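Local coordinates for beta-galactosidase (Bacillus circulans, PDB 4MAD), which probably hydrolyses terminal non-reducing beta-D-galactose residues of beta-D-galactosides, as a glycoside hydrolase of family 35, at residues A[221-233]-A[269-281]. Sequence-based numbering, arbitrary orientation.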
loop_
_atom_site.group_PDB
_atom_site.type_symbol
_atom_site.label_atom_id
_atom_site.label_comp_id
_atom_site.label_asym_id
_atom_site.label_seq_id
_atom_site.Cartn_x
_atom_site.Cartn_y
_atom_site.Cartn_z
ATOM N N VAL A 221 21.873 0.299 5.925
ATOM C CA VAL A 221 20.941 0.926 6.838
ATOM C C VAL A 221 20.005 1.934 6.178
ATOM O O VAL A 221 20.313 2.444 5.121
ATOM C CB VAL A 221 21.691 1.638 7.979
ATOM C CG1 VAL A 221 22.456 0.630 8.824
ATOM C CG2 VAL A 221 22.629 2.696 7.420
ATOM N N ASN A 222 18.936 2.146 6.960
ATOM C CA ASN A 222 17.876 3.002 6.558
ATOM C C ASN A 222 17.692 4.148 7.526
ATOM O O ASN A 222 17.692 3.945 8.680
ATOM C CB ASN A 222 16.602 2.175 6.512
ATOM C CG ASN A 222 16.693 1.029 5.560
ATOM O OD1 ASN A 222 17.453 1.063 4.645
ATOM N ND2 ASN A 222 15.835 0.053 5.741
ATOM N N PHE A 223 17.524 5.347 7.025
ATOM C CA PHE A 223 17.387 6.463 7.885
ATOM C C PHE A 223 16.902 7.742 7.203
ATOM O O PHE A 223 16.902 7.860 6.036
ATOM C CB PHE A 223 18.674 6.714 8.637
ATOM C CG PHE A 223 19.853 7.041 7.763
ATOM C CD1 PHE A 223 20.013 8.286 7.235
ATOM C CD2 PHE A 223 20.837 6.125 7.518
ATOM C CE1 PHE A 223 21.096 8.579 6.476
ATOM C CE2 PHE A 223 21.913 6.417 6.731
ATOM C CZ PHE A 223 22.055 7.628 6.231
ATOM N N GLY A 224 16.458 8.666 8.022
ATOM C CA GLY A 224 16.043 9.939 7.535
ATOM C C GLY A 224 16.986 11.105 7.791
ATOM O O GLY A 224 16.944 12.107 7.124
ATOM N N SER A 225 17.826 10.957 8.790
ATOM C CA SER A 225 18.792 11.971 9.134
ATOM C C SER A 225 20.016 11.408 9.876
ATOM O O SER A 225 20.015 10.258 10.246
ATOM C CB SER A 225 18.136 13.093 9.907
ATOM O OG SER A 225 17.936 12.714 11.219
ATOM N N ARG A 226 21.023 12.237 10.128
ATOM C CA ARG A 226 22.204 11.809 10.884
ATOM C C ARG A 226 22.987 10.629 10.332
ATOM O O ARG A 226 23.177 9.649 10.958
ATOM C CB ARG A 226 21.868 11.628 12.367
ATOM C CG ARG A 226 21.090 12.774 12.898
ATOM C CD ARG A 226 21.220 13.096 14.312
ATOM N NE ARG A 226 22.419 12.592 14.947
ATOM C CZ ARG A 226 22.539 12.450 16.269
ATOM N NH1 ARG A 226 21.547 12.816 17.085
ATOM N NH2 ARG A 226 23.647 11.947 16.764
ATOM N N ALA A 227 23.423 10.794 9.115
ATOM C CA ALA A 227 24.148 9.803 8.370
ATOM C C ALA A 227 25.489 9.438 9.005
ATOM O O ALA A 227 25.881 8.319 9.002
ATOM C CB ALA A 227 24.329 10.280 6.979
ATOM N N GLU A 228 26.159 10.421 9.552
ATOM C CA GLU A 228 27.411 10.124 10.183
ATOM C C GLU A 228 27.212 9.151 11.344
ATOM O O GLU A 228 27.904 8.209 11.507
ATOM C CB GLU A 228 28.016 11.398 10.736
ATOM C CG GLU A 228 29.259 11.129 11.502
ATOM C CD GLU A 228 29.964 12.385 12.058
ATOM O OE1 GLU A 228 29.609 13.533 11.729
ATOM O OE2 GLU A 228 30.925 12.210 12.822
ATOM N N SER A 229 26.232 9.419 12.159
ATOM C CA SER A 229 25.923 8.545 13.247
ATOM C C SER A 229 25.474 7.166 12.772
ATOM O O SER A 229 25.831 6.152 13.305
ATOM C CB SER A 229 24.821 9.188 14.064
ATOM O OG SER A 229 24.187 8.239 14.780
ATOM N N ALA A 230 24.653 7.172 11.754
ATOM C CA ALA A 230 24.107 5.947 11.228
ATOM C C ALA A 230 25.170 5.049 10.640
ATOM O O ALA A 230 25.220 3.868 10.930
ATOM C CB ALA A 230 23.069 6.225 10.225
ATOM N N PHE A 231 26.028 5.628 9.835
ATOM C CA PHE A 231 27.146 4.864 9.283
ATOM C C PHE A 231 28.141 4.379 10.346
ATOM O O PHE A 231 28.702 3.329 10.246
ATOM C CB PHE A 231 27.815 5.612 8.167
ATOM C CG PHE A 231 27.010 5.695 6.908
ATOM C CD1 PHE A 231 26.182 4.677 6.489
ATOM C CD2 PHE A 231 27.120 6.794 6.115
ATOM C CE1 PHE A 231 25.526 4.782 5.300
ATOM C CE2 PHE A 231 26.465 6.884 4.961
ATOM C CZ PHE A 231 25.659 5.893 4.542
ATOM N N ALA A 232 28.315 5.182 11.381
ATOM C CA ALA A 232 29.178 4.800 12.463
ATOM C C ALA A 232 28.670 3.565 13.175
ATOM O O ALA A 232 29.426 2.707 13.465
ATOM C CB ALA A 232 29.337 5.890 13.396
ATOM N N GLN A 233 27.380 3.507 13.427
ATOM C CA GLN A 233 26.770 2.343 14.030
ATOM C C GLN A 233 26.936 1.133 13.173
ATOM O O GLN A 233 27.312 0.132 13.648
ATOM C CB GLN A 233 25.294 2.549 14.263
ATOM C CG GLN A 233 24.994 2.937 15.605
ATOM C CD GLN A 233 25.288 1.850 16.605
ATOM O OE1 GLN A 233 25.909 0.867 16.324
ATOM N NE2 GLN A 233 24.845 2.035 17.728
ATOM N N VAL A 269 18.876 18.114 1.071
ATOM C CA VAL A 269 20.247 18.293 0.576
ATOM C C VAL A 269 21.252 18.126 1.707
ATOM O O VAL A 269 22.264 17.528 1.565
ATOM C CB VAL A 269 20.418 19.639 -0.107
ATOM C CG1 VAL A 269 21.825 20.062 -0.158
ATOM C CG2 VAL A 269 19.798 19.655 -1.418
ATOM N N GLU A 270 20.926 18.628 2.874
ATOM C CA GLU A 270 21.918 18.607 3.896
ATOM C C GLU A 270 22.283 17.176 4.260
ATOM O O GLU A 270 23.414 16.846 4.456
ATOM C CB GLU A 270 21.431 19.351 5.105
ATOM C CG GLU A 270 22.302 19.198 6.267
ATOM C CD GLU A 270 22.159 20.326 7.288
ATOM O OE1 GLU A 270 21.234 21.075 7.210
ATOM O OE2 GLU A 270 22.975 20.414 8.168
ATOM N N THR A 271 21.273 16.356 4.390
ATOM C CA THR A 271 21.500 14.952 4.674
ATOM C C THR A 271 22.123 14.162 3.537
ATOM O O THR A 271 22.898 13.317 3.763
ATOM C CB THR A 271 20.284 14.210 5.258
ATOM O OG1 THR A 271 19.927 14.778 6.503
ATOM C CG2 THR A 271 20.600 12.803 5.465
ATOM N N LEU A 272 21.746 14.482 2.319
ATOM C CA LEU A 272 22.276 13.810 1.175
ATOM C C LEU A 272 23.775 14.057 1.084
ATOM O O LEU A 272 24.514 13.187 0.841
ATOM C CB LEU A 272 21.604 14.314 -0.090
ATOM C CG LEU A 272 22.179 13.851 -1.419
ATOM C CD1 LEU A 272 22.166 12.418 -1.445
ATOM C CD2 LEU A 272 21.435 14.368 -2.534
ATOM N N GLU A 273 24.191 15.293 1.295
ATOM C CA GLU A 273 25.604 15.648 1.273
ATOM C C GLU A 273 26.339 14.878 2.347
ATOM O O GLU A 273 27.406 14.402 2.136
ATOM C CB GLU A 273 25.814 17.140 1.484
ATOM C CG GLU A 273 25.455 17.978 0.329
ATOM C CD GLU A 273 26.618 18.142 -0.630
ATOM O OE1 GLU A 273 27.627 17.487 -0.433
ATOM O OE2 GLU A 273 26.507 18.915 -1.557
ATOM N N GLU A 274 25.703 14.722 3.496
ATOM C CA GLU A 274 26.312 14.009 4.589
ATOM C C GLU A 274 26.585 12.601 4.122
ATOM O O GLU A 274 27.553 12.040 4.457
ATOM C CB GLU A 274 25.405 14.008 5.820
ATOM C CG GLU A 274 26.094 13.936 7.122
ATOM C CD GLU A 274 25.151 13.701 8.334
ATOM O OE1 GLU A 274 23.926 13.696 8.172
ATOM O OE2 GLU A 274 25.676 13.508 9.423
ATOM N N ILE A 275 25.653 12.037 3.408
ATOM C CA ILE A 275 25.814 10.695 2.941
ATOM C C ILE A 275 26.923 10.600 1.918
ATOM O O ILE A 275 27.746 9.761 1.996
ATOM C CB ILE A 275 24.532 10.175 2.289
ATOM C CG1 ILE A 275 23.455 10.005 3.346
ATOM C CG2 ILE A 275 24.783 8.919 1.537
ATOM C CD1 ILE A 275 22.127 9.590 2.841
ATOM N N LEU A 276 26.866 11.467 0.941
ATOM C CA LEU A 276 27.745 11.384 -0.208
ATOM C C LEU A 276 29.226 11.623 0.152
ATOM O O LEU A 276 30.094 11.032 -0.414
ATOM C CB LEU A 276 27.241 12.291 -1.326
ATOM C CG LEU A 276 25.845 12.034 -1.871
ATOM C CD1 LEU A 276 25.464 13.056 -2.890
ATOM C CD2 LEU A 276 25.844 10.684 -2.487
ATOM N N LYS A 277 29.444 12.533 1.078
ATOM C CA LYS A 277 30.779 12.950 1.508
ATOM C C LYS A 277 31.500 11.791 2.187
ATOM O O LYS A 277 32.657 11.769 2.267
ATOM C CB LYS A 277 30.721 14.170 2.412
ATOM C CG LYS A 277 30.397 15.492 1.715
ATOM C CD LYS A 277 31.041 16.663 2.436
ATOM C CE LYS A 277 30.725 18.018 1.853
ATOM N NZ LYS A 277 29.301 18.289 1.945
ATOM N N GLN A 278 30.745 10.834 2.668
ATOM C CA GLN A 278 31.276 9.646 3.337
ATOM C C GLN A 278 31.471 8.524 2.338
ATOM O O GLN A 278 31.690 7.425 2.699
ATOM C CB GLN A 278 30.401 9.156 4.482
ATOM C CG GLN A 278 30.379 10.018 5.633
ATOM C CD GLN A 278 29.427 9.532 6.691
ATOM O OE1 GLN A 278 28.298 9.902 6.682
ATOM N NE2 GLN A 278 29.870 8.681 7.540
ATOM N N ASN A 279 31.377 8.870 1.079
ATOM C CA ASN A 279 31.447 7.918 0.011
ATOM C C ASN A 279 30.293 6.925 0.106
ATOM O O ASN A 279 30.423 5.784 -0.223
ATOM C CB ASN A 279 32.754 7.170 0.005
ATOM C CG ASN A 279 33.092 6.653 -1.348
ATOM O OD1 ASN A 279 32.520 7.050 -2.290
ATOM N ND2 ASN A 279 34.028 5.748 -1.432
ATOM N N GLY A 280 29.183 7.411 0.608
ATOM C CA GLY A 280 27.959 6.637 0.642
ATOM C C GLY A 280 27.193 6.540 -0.659
ATOM O O GLY A 280 27.159 7.471 -1.428
ATOM N N SER A 281 26.594 5.369 -0.859
ATOM C CA SER A 281 25.584 5.150 -1.855
ATOM C C SER A 281 24.230 5.346 -1.224
ATOM O O SER A 281 24.089 5.301 -0.051
ATOM C CB SER A 281 25.647 3.780 -2.447
ATOM O OG SER A 281 26.787 3.558 -3.163
HETATM O O HOH W 1 25.069 12.152 12.499
#
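Two neighbouring helices on the outside of the (beta/alpha)8 barrel, those that follow its sixth and seventh strands, meet where the carboxylate of Glu-274 reaches the first turn of helix 227-237. The axes of segments 227-233 and 269-276 approach to 9.5 Å and cross at -37°. With CG anti to the backbone N (chi1 -151°) and the chain extended beyond, Glu-274 runs past the methyl of Ala-227 to the next helix. Its OE2 accepts from Glu-228 N at 3.1 Å, the N-H coming from above the carboxylate plane, while OE1 takes a weak, more bent bond from Ala-227 N (3.1 Å). A water on Ser-229 N donates weakly to OE2. On the buried side Ile-275 packs CG1 on Ala-227 CB (3.7 Å) and directs CD1 obliquely at Phe-223 CE1 (3.9 Å), on the strand leading to the helix. The Gln-278 amide lies at the edge of the Phe-231 ring, the two planes 66° apart. Without the carboxylate, as with an alanine here, the N-H groups of Ala-227 and Glu-228 would probably lose their cross-helix acceptor. Sitting at the amino end of helix 227-237, the Glu-274 carboxylate is probably stabilised by the helix dipole, which may offset the nearby charge of Glu-228.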